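Local structure of 16S rRNA (adenine(1408)-N(1))-methyltransferase (Escherichia coli, 3P2E) at residues 193-196 / 197-200; 28-31 / 32-35; 44-48 / 49-53. The protein methylates the N1 position of adenine 1408 in the 16S rRNA of assembled 30S subunits, using S-adenosyl-L-methionine, and so confers resistance to various aminoglycosides. All coordinates share one frame; numbering follows the deposited sequence.

Overall arrangement
Along the chain, interaction 2 comes first, then interaction 3, then interaction 1. The first two belong to one beta-alpha-beta unit of the Rossmann-like methyltransferase fold: strand 26-31 runs into the cofactor loop of interaction 2, helix 37-44 follows, and interaction 3 turns the chain into strand 49-54, the parallel neighbour of strand 26-31. Their centres lie about 12 Å apart, and backbone pairing of His28 and Asp30 with Ile52 joins them. Interaction 1, at the start of helix 196-203, is far away in sequence, yet its centre is about 13 Å from that of interaction 2. Both touch S-adenosyl-L-homocysteine, and Asp35 meets Leu196, whereas interaction 3 stands apart from the pocket.

Interaction 1. Residues 193-196 / 197-200; sequences FNSL and WAKR. With SAH (S-adenosyl-L-homocysteine), chain C.
Ser195 OG caps the N-terminus of helix 196-203 by accepting from Ala198 N at 2.9 Å (N-H...O angle 161°), which makes Ser195 the N-cap residue. The same hydroxyl also binds S-adenosyl-L-homocysteine, donating to its carboxylate with OG to SAH O at 2.8 Å. It sits between the backbone N and the carbonyl carbon (chi1 84°), from where it reaches both partners. Trp197 flanks the amino acid part of the bound product: SAH SD lies over one face of the indole, offset toward the rim, and CD1 approaches SAH CG at 3.5 Å. Further out, Phe105 O accepts from Trp197 NE1 and Trp107 meets the indole edge-to-face, which together restrain the turn of the ring. Asn38 receives the Ser195 N-H, while Asp35 receives that of Leu196, so the amides of the cap and of the first helical residue are held by helix 37-44 and the cofactor loop, respectively. The first helical turn is closed by Lys199 N to Ser195 O (3.0 Å) and Arg200 N to Leu196 O. Before the cap, the chain packs back on the helix through Phe193 CB, which touches Ala198 CB at 3.5 Å.

Interaction 2. Residues 28-31 / 32-35; sequences HIDL and GTGD. With SAH (S-adenosyl-L-homocysteine), chain C.
Asp30 and Leu31 end strand 26-31 in extended conformation, and at Gly32 the backbone swings to positive phi (71°), opening the glycine-rich cofactor loop of the Rossmann-like methyltransferase fold. Gly34, also at positive phi, runs alongside the bound S-adenosyl-L-homocysteine, its CA 3.4 Å from the ribose atom SAH O3'. Across the bend the side chains of Asp30 and Thr33 cross at about a right angle. Thr33 OG1 donates to Asp30 OD2 at 2.7 Å, meeting the oxygen on its anti side and 21° out of the carboxylate plane. With CG anti to the backbone N (chi1 -176°), the Asp30 carboxylate is carried out from the flank of the strand, to where Thr33 comes back to it. Its other oxygen, OD1, is hydrogen-bonded to Ser102 OG of the adjacent strand 98-104. The two oxygens of this buried carboxylate are thus bonded to the loop and to the adjacent strand, which restrains its rotation. Ile39 of helix 37-44 packs against both Asp30 and Thr33. Leu31 turns the other way, its CD1 4.0 Å from adenine atom SAH C2. The amino group of the bound product is received by the loop backbone, SAH N donating to Gly32 O at 2.8 Å. Asp55 also binds this molecule and, through OD1, accepts from Gly34 N, which ties the loop to the residue that follows neighbouring strand 49-54. A buried carboxylate near the amino group would probably favour its positive charge. The link between them is a water that lies 2.7 Å from Asp30 OD2 and accepts from SAH N at 2.9 Å.

Interaction 3. Residues 44-48 / 49-53; sequences INDQN and TFYIG
Asp46 OD2 receives the hydroxyl of Thr49 in a short bond, 2.5 Å from Thr49 OG1, which comes in on the syn side but 35° out of the carboxylate plane. The phenol oxygen of Tyr51 lies near the same atom, with OH 3.2 Å from Asp46 OD2. The other carboxylate oxygen turns back on its own loop: Asn48 N donates to Asp46 OD1 at 3.1 Å, approaching from above the plane, and this closes an Asx turn. One side chain thus holds the loop backbone with one oxygen and the first residue of the strand with the other, which limits rotation of the carboxylate. Its CG stands anti to the backbone N (chi1 173°), placing the group across the mouth of the type I turn from Asp46 to Thr49. Thr49 CG2 rests over one face of the Tyr51 ring, 3.4 Å above its plane and offset toward the rim, while Asp46 O meets the ring at its edge, 3.7 Å from Tyr51 CE2. Ile39, Leu42 and Ala43 of helix 37-44 also pack on Tyr51, and Thr49 touches Arg26 and His28 of the neighbouring strand. The contact therefore joins the helix end to the sheet: it is the turn leading from helix 37-44 into strand 49-54, completing a beta-alpha-beta crossover of the Rossmann-like fold.

Interaction 1. Residues 193-196 / 197-200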
ATOM      1  N   PHE A 193     -12.866  -2.317  -4.673  1.00 19.62           N
ATOM      2  CA  PHE A 193     -12.128  -1.339  -3.875  1.00 18.35           C
ATOM      3  C   PHE A 193     -13.012  -0.137  -3.562  1.00 18.17           C
ATOM      4  O   PHE A 193     -13.847   0.253  -4.374  1.00 19.02           O
ATOM      5  CB  PHE A 193     -10.862  -0.909  -4.619  1.00 16.51           C
ATOM      6  CG  PHE A 193      -9.853  -2.010  -4.765  1.00 19.28           C
ATOM      7  CD1 PHE A 193      -8.955  -2.288  -3.738  1.00 18.90           C
ATOM      8  CD2 PHE A 193      -9.833  -2.808  -5.904  1.00 20.49           C
ATOM      9  CE1 PHE A 193      -8.054  -3.352  -3.842  1.00 21.75           C
ATOM     10  CE2 PHE A 193      -8.938  -3.872  -6.017  1.00 22.04           C
ATOM     11  CZ  PHE A 193      -8.050  -4.146  -4.985  1.00 20.97           C
ATOM     12  N   ASN A 194     -12.820   0.449  -2.384  1.00 17.80           N
ATOM     13  CA  ASN A 194     -13.641   1.574  -1.948  1.00 17.22           C
ATOM     14  C   ASN A 194     -13.114   2.995  -2.158  1.00 16.42           C
ATOM     15  O   ASN A 194     -13.876   3.948  -2.001  1.00 15.80           O
ATOM     16  CB  ASN A 194     -14.001   1.407  -0.466  1.00 23.14           C
ATOM     17  CG  ASN A 194     -15.032   0.315  -0.230  1.00 27.43           C
ATOM     18  OD1 ASN A 194     -15.410   0.042   0.911  1.00 29.83           O
ATOM     19  ND2 ASN A 194     -15.494  -0.311  -1.306  1.00 27.98           N
ATOM     20  N   SER A 195     -11.839   3.166  -2.494  1.00 14.17           N
ATOM     21  CA  SER A 195     -11.342   4.527  -2.691  1.00 14.87           C
ATOM     22  C   SER A 195     -12.088   5.174  -3.857  1.00 14.65           C
ATOM     23  O   SER A 195     -12.521   4.491  -4.789  1.00 14.11           O
ATOM     24  CB  SER A 195      -9.826   4.546  -2.947  1.00 18.64           C
ATOM     25  OG  SER A 195      -9.503   4.310  -4.304  1.00 17.01           O
ATOM     26  N   LEU A 196     -12.255   6.490  -3.793  1.00 14.44           N
ATOM     27  CA  LEU A 196     -12.967   7.204  -4.844  1.00 15.68           C
ATOM     28  C   LEU A 196     -12.231   7.026  -6.171  1.00 13.25           C
ATOM     29  O   LEU A 196     -12.849   6.906  -7.225  1.00 13.00           O
ATOM     30  CB  LEU A 196     -13.076   8.690  -4.491  1.00 22.64           C
ATOM     31  CG  LEU A 196     -13.523   9.022  -3.062  1.00 22.64           C
ATOM     32  CD1 LEU A 196     -13.661  10.528  -2.906  1.00 22.64           C
ATOM     33  CD2 LEU A 196     -14.838   8.329  -2.751  1.00 22.64           C
ATOM     34  N   TRP A 197     -10.905   7.011  -6.102  1.00 14.46           N
ATOM     35  CA  TRP A 197     -10.052   6.836  -7.274  1.00 12.70           C
ATOM     36  C   TRP A 197     -10.283   5.465  -7.907  1.00 13.14           C
ATOM     37  O   TRP A 197     -10.448   5.353  -9.123  1.00 13.41           O
ATOM     38  CB  TRP A 197      -8.588   7.003  -6.838  1.00 13.84           C
ATOM     39  CG  TRP A 197      -7.512   6.628  -7.840  1.00 13.10           C
ATOM     40  CD1 TRP A 197      -6.515   5.708  -7.652  1.00 13.06           C
ATOM     41  CD2 TRP A 197      -7.246   7.248  -9.106  1.00 13.71           C
ATOM     42  NE1 TRP A 197      -5.640   5.727  -8.713  1.00 11.72           N
ATOM     43  CE2 TRP A 197      -6.063   6.661  -9.620  1.00 14.13           C
ATOM     44  CE3 TRP A 197      -7.884   8.247  -9.854  1.00 16.17           C
ATOM     45  CZ2 TRP A 197      -5.507   7.043 -10.848  1.00 14.97           C
ATOM     46  CZ3 TRP A 197      -7.331   8.628 -11.077  1.00 17.26           C
ATOM     47  CH2 TRP A 197      -6.151   8.024 -11.560  1.00 17.19           C
ATOM     48  N   ALA A 198     -10.298   4.420  -7.088  1.00 13.76           N
ATOM     49  CA  ALA A 198     -10.510   3.075  -7.618  1.00 12.91           C
ATOM     50  C   ALA A 198     -11.885   2.953  -8.266  1.00 12.34           C
ATOM     51  O   ALA A 198     -12.034   2.302  -9.304  1.00 13.75           O
ATOM     52  CB  ALA A 198     -10.357   2.037  -6.508  1.00 13.13           C
ATOM     53  N   LYS A 199     -12.889   3.568  -7.650  1.00 13.11           N
ATOM     54  CA  LYS A 199     -14.246   3.522  -8.190  1.00 14.72           C
ATOM     55  C   LYS A 199     -14.283   4.213  -9.551  1.00 13.30           C
ATOM     56  O   LYS A 199     -14.917   3.724 -10.484  1.00 14.63           O
ATOM     57  CB  LYS A 199     -15.226   4.193  -7.223  1.00 20.66           C
ATOM     58  CG  LYS A 199     -15.491   3.395  -5.947  1.00 27.94           C
ATOM     59  CD  LYS A 199     -16.276   2.124  -6.243  1.00 32.88           C
ATOM     60  CE  LYS A 199     -16.511   1.301  -4.980  1.00 35.58           C
ATOM     61  NZ  LYS A 199     -17.154   2.103  -3.903  1.00 38.27           N
ATOM     62  N   ARG A 200     -13.600   5.348  -9.665  1.00 13.22           N
ATOM     63  CA  ARG A 200     -13.553   6.057 -10.940  1.00 13.43           C
ATOM     64  C   ARG A 200     -12.918   5.174 -12.005  1.00 14.61           C
ATOM     65  O   ARG A 200     -13.417   5.087 -13.128  1.00 14.87           O
ATOM     66  CB  ARG A 200     -12.746   7.354 -10.815  1.00 14.32           C
ATOM     67  CG  ARG A 200     -13.544   8.533 -10.280  1.00 18.68           C
ATOM     68  CD  ARG A 200     -12.641   9.721 -10.005  1.00 20.26           C
ATOM     69  NE  ARG A 200     -11.768  10.043 -11.134  1.00 22.91           N
ATOM     70  CZ  ARG A 200     -10.681  10.802 -11.035  1.00 21.20           C
ATOM     71  NH1 ARG A 200     -10.335  11.309  -9.860  1.00 23.89           N
ATOM     72  NH2 ARG A 200      -9.940  11.060 -12.105  1.00 20.98           N
TER
HETATM   73  N   SAH C6732      -3.762   3.529  -3.512  1.00 14.04           N
HETATM   74  CA  SAH C6732      -4.591   4.575  -3.806  1.00 14.61           C
HETATM   75  CB  SAH C6732      -3.946   5.479  -4.860  1.00 16.50           C
HETATM   76  CG  SAH C6732      -4.461   6.880  -5.009  1.00 15.03           C
HETATM   77  SD  SAH C6732      -3.699   7.903  -6.225  1.00 18.09           S
HETATM   78  C   SAH C6732      -6.026   4.008  -4.192  1.00 17.03           C
HETATM   79  O   SAH C6732      -6.783   4.835  -3.903  1.00 18.93           O
HETATM   80  OXT SAH C6732      -6.231   2.987  -4.674  1.00 15.88           O
HETATM   81  C5' SAH C6732      -1.905   7.824  -6.130  1.00 15.92           C
HETATM   82  C4' SAH C6732      -1.473   8.114  -4.618  1.00 18.07           C
HETATM   83  O4' SAH C6732      -0.061   7.867  -4.662  1.00 19.53           O
HETATM   84  C3' SAH C6732      -1.685   9.538  -4.145  1.00 15.96           C
HETATM   85  O3' SAH C6732      -2.489   9.564  -2.923  1.00 18.26           O
HETATM   86  C2' SAH C6732      -0.232  10.118  -3.993  1.00 17.56           C
HETATM   87  O2' SAH C6732      -0.046  11.072  -2.970  1.00 14.87           O
HETATM   88  C1' SAH C6732       0.602   8.836  -3.790  1.00 17.48           C
HETATM   89  N9  SAH C6732       2.055   8.971  -4.205  1.00 17.73           N
HETATM   90  C8  SAH C6732       2.541   9.507  -5.406  1.00 19.19           C
HETATM   91  N7  SAH C6732       3.861   9.542  -5.452  1.00 20.46           N
HETATM   92  C5  SAH C6732       4.219   8.981  -4.181  1.00 19.57           C
HETATM   93  C6  SAH C6732       5.553   8.776  -3.684  1.00 20.15           C
HETATM   94  N6  SAH C6732       6.652   9.109  -4.401  1.00 20.59           N
HETATM   95  N1  SAH C6732       5.605   8.214  -2.420  1.00 19.38           N
HETATM   96  C2  SAH C6732       4.462   7.872  -1.687  1.00 16.59           C
HETATM   97  N3  SAH C6732       3.176   8.075  -2.178  1.00 16.65           N
HETATM   98  C4  SAH C6732       3.157   8.635  -3.432  1.00 18.29           C
HETATM   99  O   HOH W   1     -16.216   5.305  -2.941  1.00 26.33           O

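Interaction 2. Residues 28-31 / 32-35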
ATOM      1  N   HIS A  28       0.548  -5.180   7.669  1.00 13.94           N
ATOM      2  CA  HIS A  28       0.429  -4.935   6.241  1.00 14.57           C
ATOM      3  C   HIS A  28       0.665  -3.455   5.970  1.00 13.42           C
ATOM      4  O   HIS A  28       0.104  -2.605   6.652  1.00 16.62           O
ATOM      5  CB  HIS A  28      -0.974  -5.305   5.741  1.00 14.55           C
ATOM      6  CG  HIS A  28      -1.180  -5.025   4.287  1.00 17.63           C
ATOM      7  ND1 HIS A  28      -0.744  -5.879   3.296  1.00 18.20           N
ATOM      8  CD2 HIS A  28      -1.709  -3.952   3.653  1.00 18.77           C
ATOM      9  CE1 HIS A  28      -0.994  -5.342   2.114  1.00 18.93           C
ATOM     10  NE2 HIS A  28      -1.577  -4.172   2.303  1.00 18.12           N
ATOM     11  N   ILE A  29       1.499  -3.155   4.979  1.00 13.21           N
ATOM     12  CA  ILE A  29       1.771  -1.772   4.607  1.00 13.80           C
ATOM     13  C   ILE A  29       1.214  -1.495   3.213  1.00 13.67           C
ATOM     14  O   ILE A  29       1.440  -2.270   2.282  1.00 15.02           O
ATOM     15  CB  ILE A  29       3.294  -1.456   4.585  1.00 13.45           C
ATOM     16  CG1 ILE A  29       3.855  -1.467   6.011  1.00 13.28           C
ATOM     17  CG2 ILE A  29       3.534  -0.084   3.935  1.00 14.78           C
ATOM     18  CD1 ILE A  29       5.359  -1.184   6.098  1.00 14.62           C
ATOM     19  N   ASP A  30       0.469  -0.402   3.086  1.00 14.01           N
ATOM     20  CA  ASP A  30      -0.086   0.011   1.802  1.00 14.31           C
ATOM     21  C   ASP A  30       0.570   1.357   1.506  1.00 15.13           C
ATOM     22  O   ASP A  30       0.274   2.363   2.162  1.00 15.50           O
ATOM     23  CB  ASP A  30      -1.610   0.151   1.889  1.00 12.11           C
ATOM     24  CG  ASP A  30      -2.242   0.490   0.550  1.00 15.16           C
ATOM     25  OD1 ASP A  30      -1.820  -0.096  -0.469  1.00 14.72           O
ATOM     26  OD2 ASP A  30      -3.170   1.334   0.517  1.00 14.77           O
ATOM     27  N   LEU A  31       1.486   1.355   0.540  1.00 13.31           N
ATOM     28  CA  LEU A  31       2.231   2.555   0.146  1.00 13.51           C
ATOM     29  C   LEU A  31       1.474   3.349  -0.919  1.00 12.49           C
ATOM     30  O   LEU A  31       1.029   2.783  -1.916  1.00 12.58           O
ATOM     31  CB  LEU A  31       3.609   2.141  -0.375  1.00 15.63           C
ATOM     32  CG  LEU A  31       4.544   3.233  -0.903  1.00 15.63           C
ATOM     33  CD1 LEU A  31       4.777   4.300   0.162  1.00 15.63           C
ATOM     34  CD2 LEU A  31       5.854   2.590  -1.322  1.00 15.63           C
ATOM     35  N   GLY A  32       1.353   4.661  -0.711  1.00 13.83           N
ATOM     36  CA  GLY A  32       0.603   5.503  -1.633  1.00 13.08           C
ATOM     37  C   GLY A  32      -0.860   5.151  -1.428  1.00 14.84           C
ATOM     38  O   GLY A  32      -1.632   5.024  -2.376  1.00 13.75           O
ATOM     39  N   THR A  33      -1.238   5.014  -0.161  1.00 13.19           N
ATOM     40  CA  THR A  33      -2.589   4.602   0.221  1.00 13.16           C
ATOM     41  C   THR A  33      -3.752   5.495  -0.220  1.00 11.92           C
ATOM     42  O   THR A  33      -4.892   5.037  -0.298  1.00 13.98           O
ATOM     43  CB  THR A  33      -2.657   4.373   1.751  1.00 14.56           C
ATOM     44  OG1 THR A  33      -3.718   3.458   2.051  1.00 14.35           O
ATOM     45  CG2 THR A  33      -2.886   5.687   2.493  1.00 14.26           C
ATOM     46  N   GLY A  34      -3.477   6.762  -0.503  1.00 13.69           N
ATOM     47  CA  GLY A  34      -4.546   7.639  -0.945  1.00 13.53           C
ATOM     48  C   GLY A  34      -5.491   8.111   0.145  1.00 13.49           C
ATOM     49  O   GLY A  34      -5.045   8.560   1.205  1.00 13.51           O
ATOM     50  N   ASP A  35      -6.798   7.993  -0.101  1.00 12.02           N
ATOM     51  CA  ASP A  35      -7.801   8.466   0.856  1.00 13.45           C
ATOM     52  C   ASP A  35      -8.082   7.574   2.060  1.00 13.81           C
ATOM     53  O   ASP A  35      -8.931   7.899   2.889  1.00 15.17           O
ATOM     54  CB  ASP A  35      -9.121   8.801   0.136  1.00 14.21           C
ATOM     55  CG  ASP A  35      -9.811   7.579  -0.476  1.00 14.84           C
ATOM     56  OD1 ASP A  35      -9.489   6.429  -0.111  1.00 13.20           O
ATOM     57  OD2 ASP A  35     -10.708   7.783  -1.324  1.00 15.75           O
TER
HETATM   58  N   SAH C6732      -3.762   3.529  -3.512  1.00 14.04           N
HETATM   59  CA  SAH C6732      -4.591   4.575  -3.806  1.00 14.61           C
HETATM   60  CB  SAH C6732      -3.946   5.479  -4.860  1.00 16.50           C
HETATM   61  CG  SAH C6732      -4.461   6.880  -5.009  1.00 15.03           C
HETATM   62  SD  SAH C6732      -3.699   7.903  -6.225  1.00 18.09           S
HETATM   63  C   SAH C6732      -6.026   4.008  -4.192  1.00 17.03           C
HETATM   64  O   SAH C6732      -6.783   4.835  -3.903  1.00 18.93           O
HETATM   65  OXT SAH C6732      -6.231   2.987  -4.674  1.00 15.88           O
HETATM   66  C5' SAH C6732      -1.905   7.824  -6.130  1.00 15.92           C
HETATM   67  C4' SAH C6732      -1.473   8.114  -4.618  1.00 18.07           C
HETATM   68  O4' SAH C6732      -0.061   7.867  -4.662  1.00 19.53           O
HETATM   69  C3' SAH C6732      -1.685   9.538  -4.145  1.00 15.96           C
HETATM   70  O3' SAH C6732      -2.489   9.564  -2.923  1.00 18.26           O
HETATM   71  C2' SAH C6732      -0.232  10.118  -3.993  1.00 17.56           C
HETATM   72  O2' SAH C6732      -0.046  11.072  -2.970  1.00 14.87           O
HETATM   73  C1' SAH C6732       0.602   8.836  -3.790  1.00 17.48           C
HETATM   74  N9  SAH C6732       2.055   8.971  -4.205  1.00 17.73           N
HETATM   75  C8  SAH C6732       2.541   9.507  -5.406  1.00 19.19           C
HETATM   76  N7  SAH C6732       3.861   9.542  -5.452  1.00 20.46           N
HETATM   77  C5  SAH C6732       4.219   8.981  -4.181  1.00 19.57           C
HETATM   78  C6  SAH C6732       5.553   8.776  -3.684  1.00 20.15           C
HETATM   79  N6  SAH C6732       6.652   9.109  -4.401  1.00 20.59           N
HETATM   80  N1  SAH C6732       5.605   8.214  -2.420  1.00 19.38           N
HETATM   81  C2  SAH C6732       4.462   7.872  -1.687  1.00 16.59           C
HETATM   82  N3  SAH C6732       3.176   8.075  -2.178  1.00 16.65           N
HETATM   83  C4  SAH C6732       3.157   8.635  -3.432  1.00 18.29           C
HETATM   84  O   HOH W   2      -4.994   2.366  -1.212  1.00 13.67           O

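Interaction 3. Residues 44-48 / 49-53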
ATOM      1  N   ILE A  44     -11.237  -3.501   8.483  1.00 17.11           N
ATOM      2  CA  ILE A  44     -12.521  -3.881   9.052  1.00 19.35           C
ATOM      3  C   ILE A  44     -12.776  -5.381   8.865  1.00 19.17           C
ATOM      4  O   ILE A  44     -13.491  -5.995   9.655  1.00 19.97           O
ATOM      5  CB  ILE A  44     -13.670  -3.039   8.414  1.00 25.85           C
ATOM      6  CG1 ILE A  44     -14.985  -3.248   9.174  1.00 31.54           C
ATOM      7  CG2 ILE A  44     -13.829  -3.401   6.948  1.00 26.35           C
ATOM      8  CD1 ILE A  44     -15.756  -4.496   8.779  1.00 34.59           C
ATOM      9  N   ASN A  45     -12.176  -5.979   7.841  1.00 18.12           N
ATOM     10  CA  ASN A  45     -12.385  -7.404   7.593  1.00 17.96           C
ATOM     11  C   ASN A  45     -11.338  -8.344   8.187  1.00 17.07           C
ATOM     12  O   ASN A  45     -11.451  -9.557   8.043  1.00 16.73           O
ATOM     13  CB  ASN A  45     -12.512  -7.662   6.086  1.00 23.60           C
ATOM     14  CG  ASN A  45     -13.773  -7.055   5.497  1.00 26.37           C
ATOM     15  OD1 ASN A  45     -13.715  -6.126   4.688  1.00 31.58           O
ATOM     16  ND2 ASN A  45     -14.922  -7.570   5.912  1.00 25.83           N
ATOM     17  N   ASP A  46     -10.328  -7.802   8.861  1.00 16.88           N
ATOM     18  CA  ASP A  46      -9.284  -8.641   9.452  1.00 17.76           C
ATOM     19  C   ASP A  46      -8.671  -7.954  10.666  1.00 18.64           C
ATOM     20  O   ASP A  46      -7.774  -7.123  10.539  1.00 18.19           O
ATOM     21  CB  ASP A  46      -8.219  -8.948   8.391  1.00 18.86           C
ATOM     22  CG  ASP A  46      -7.013  -9.676   8.953  1.00 20.19           C
ATOM     23  OD1 ASP A  46      -7.109 -10.280  10.037  1.00 22.14           O
ATOM     24  OD2 ASP A  46      -5.957  -9.649   8.290  1.00 27.31           O
ATOM     25  N   GLN A  47      -9.163  -8.314  11.848  1.00 15.53           N
ATOM     26  CA  GLN A  47      -8.700  -7.706  13.084  1.00 16.17           C
ATOM     27  C   GLN A  47      -7.448  -8.317  13.707  1.00 17.75           C
ATOM     28  O   GLN A  47      -7.096  -7.982  14.838  1.00 19.40           O
ATOM     29  CB  GLN A  47      -9.843  -7.693  14.101  1.00 17.87           C
ATOM     30  CG  GLN A  47     -10.963  -6.728  13.725  1.00 18.72           C
ATOM     31  CD  GLN A  47     -10.501  -5.282  13.751  1.00 18.75           C
ATOM     32  OE1 GLN A  47     -10.645  -4.547  12.773  1.00 21.55           O
ATOM     33  NE2 GLN A  47      -9.935  -4.870  14.875  1.00 19.24           N
ATOM     34  N   ASN A  48      -6.773  -9.202  12.975  1.00 19.76           N
ATOM     35  CA  ASN A  48      -5.547  -9.819  13.478  1.00 21.35           C
ATOM     36  C   ASN A  48      -4.359  -9.310  12.663  1.00 19.58           C
ATOM     37  O   ASN A  48      -3.253  -9.850  12.737  1.00 19.74           O
ATOM     38  CB  ASN A  48      -5.619 -11.344  13.387  1.00 24.58           C
ATOM     39  CG  ASN A  48      -4.571 -12.031  14.255  1.00 25.48           C
ATOM     40  OD1 ASN A  48      -4.316 -13.228  14.108  1.00 28.66           O
ATOM     41  ND2 ASN A  48      -3.969 -11.278  15.172  1.00 24.43           N
ATOM     42  N   THR A  49      -4.606  -8.275  11.867  1.00 16.81           N
ATOM     43  CA  THR A  49      -3.558  -7.659  11.061  1.00 16.41           C
ATOM     44  C   THR A  49      -3.552  -6.164  11.355  1.00 16.10           C
ATOM     45  O   THR A  49      -4.612  -5.528  11.434  1.00 15.04           O
ATOM     46  CB  THR A  49      -3.786  -7.862   9.543  1.00 19.30           C
ATOM     47  OG1 THR A  49      -3.653  -9.252   9.216  1.00 18.73           O
ATOM     48  CG2 THR A  49      -2.763  -7.059   8.737  1.00 19.73           C
ATOM     49  N   PHE A  50      -2.359  -5.608  11.541  1.00 16.02           N
ATOM     50  CA  PHE A  50      -2.240  -4.179  11.791  1.00 15.12           C
ATOM     51  C   PHE A  50      -1.946  -3.545  10.441  1.00 15.33           C
ATOM     52  O   PHE A  50      -0.971  -3.907   9.778  1.00 15.30           O
ATOM     53  CB  PHE A  50      -1.107  -3.874  12.767  1.00 17.67           C
ATOM     54  CG  PHE A  50      -1.050  -2.433  13.176  1.00 19.61           C
ATOM     55  CD1 PHE A  50      -2.069  -1.880  13.942  1.00 20.97           C
ATOM     56  CD2 PHE A  50      -0.003  -1.616  12.763  1.00 21.05           C
ATOM     57  CE1 PHE A  50      -2.052  -0.529  14.293  1.00 19.65           C
ATOM     58  CE2 PHE A  50       0.027  -0.265  13.106  1.00 19.25           C
ATOM     59  CZ  PHE A  50      -1.001   0.280  13.874  1.00 20.60           C
ATOM     60  N   TYR A  51      -2.800  -2.609  10.036  1.00 14.39           N
ATOM     61  CA  TYR A  51      -2.669  -1.937   8.750  1.00 14.75           C
ATOM     62  C   TYR A  51      -2.021  -0.562   8.817  1.00 15.91           C
ATOM     63  O   TYR A  51      -2.437   0.308   9.583  1.00 15.73           O
ATOM     64  CB  TYR A  51      -4.048  -1.840   8.091  1.00 15.94           C
ATOM     65  CG  TYR A  51      -4.559  -3.190   7.633  1.00 14.52           C
ATOM     66  CD1 TYR A  51      -4.211  -3.697   6.381  1.00 16.51           C
ATOM     67  CD2 TYR A  51      -5.322  -3.992   8.481  1.00 16.95           C
ATOM     68  CE1 TYR A  51      -4.606  -4.973   5.986  1.00 17.32           C
ATOM     69  CE2 TYR A  51      -5.720  -5.271   8.095  1.00 17.35           C
ATOM     70  CZ  TYR A  51      -5.358  -5.752   6.850  1.00 17.39           C
ATOM     71  OH  TYR A  51      -5.736  -7.016   6.466  1.00 19.18           O
ATOM     72  N   ILE A  52      -0.995  -0.384   7.995  1.00 14.51           N
ATOM     73  CA  ILE A  52      -0.256   0.866   7.934  1.00 14.04           C
ATOM     74  C   ILE A  52      -0.377   1.460   6.543  1.00 15.18           C
ATOM     75  O   ILE A  52       0.131   0.893   5.577  1.00 13.65           O
ATOM     76  CB  ILE A  52       1.234   0.639   8.244  1.00 15.13           C
ATOM     77  CG1 ILE A  52       1.375  -0.007   9.625  1.00 17.36           C
ATOM     78  CG2 ILE A  52       1.994   1.968   8.194  1.00 14.78           C
ATOM     79  CD1 ILE A  52       2.805  -0.379   9.983  1.00 16.79           C
ATOM     80  N   GLY A  53      -1.064   2.594   6.451  1.00 14.68           N
ATOM     81  CA  GLY A  53      -1.240   3.261   5.173  1.00 15.11           C
ATOM     82  C   GLY A  53      -0.333   4.471   5.116  1.00 13.66           C
ATOM     83  O   GLY A  53      -0.403   5.344   5.980  1.00 14.00           O
TER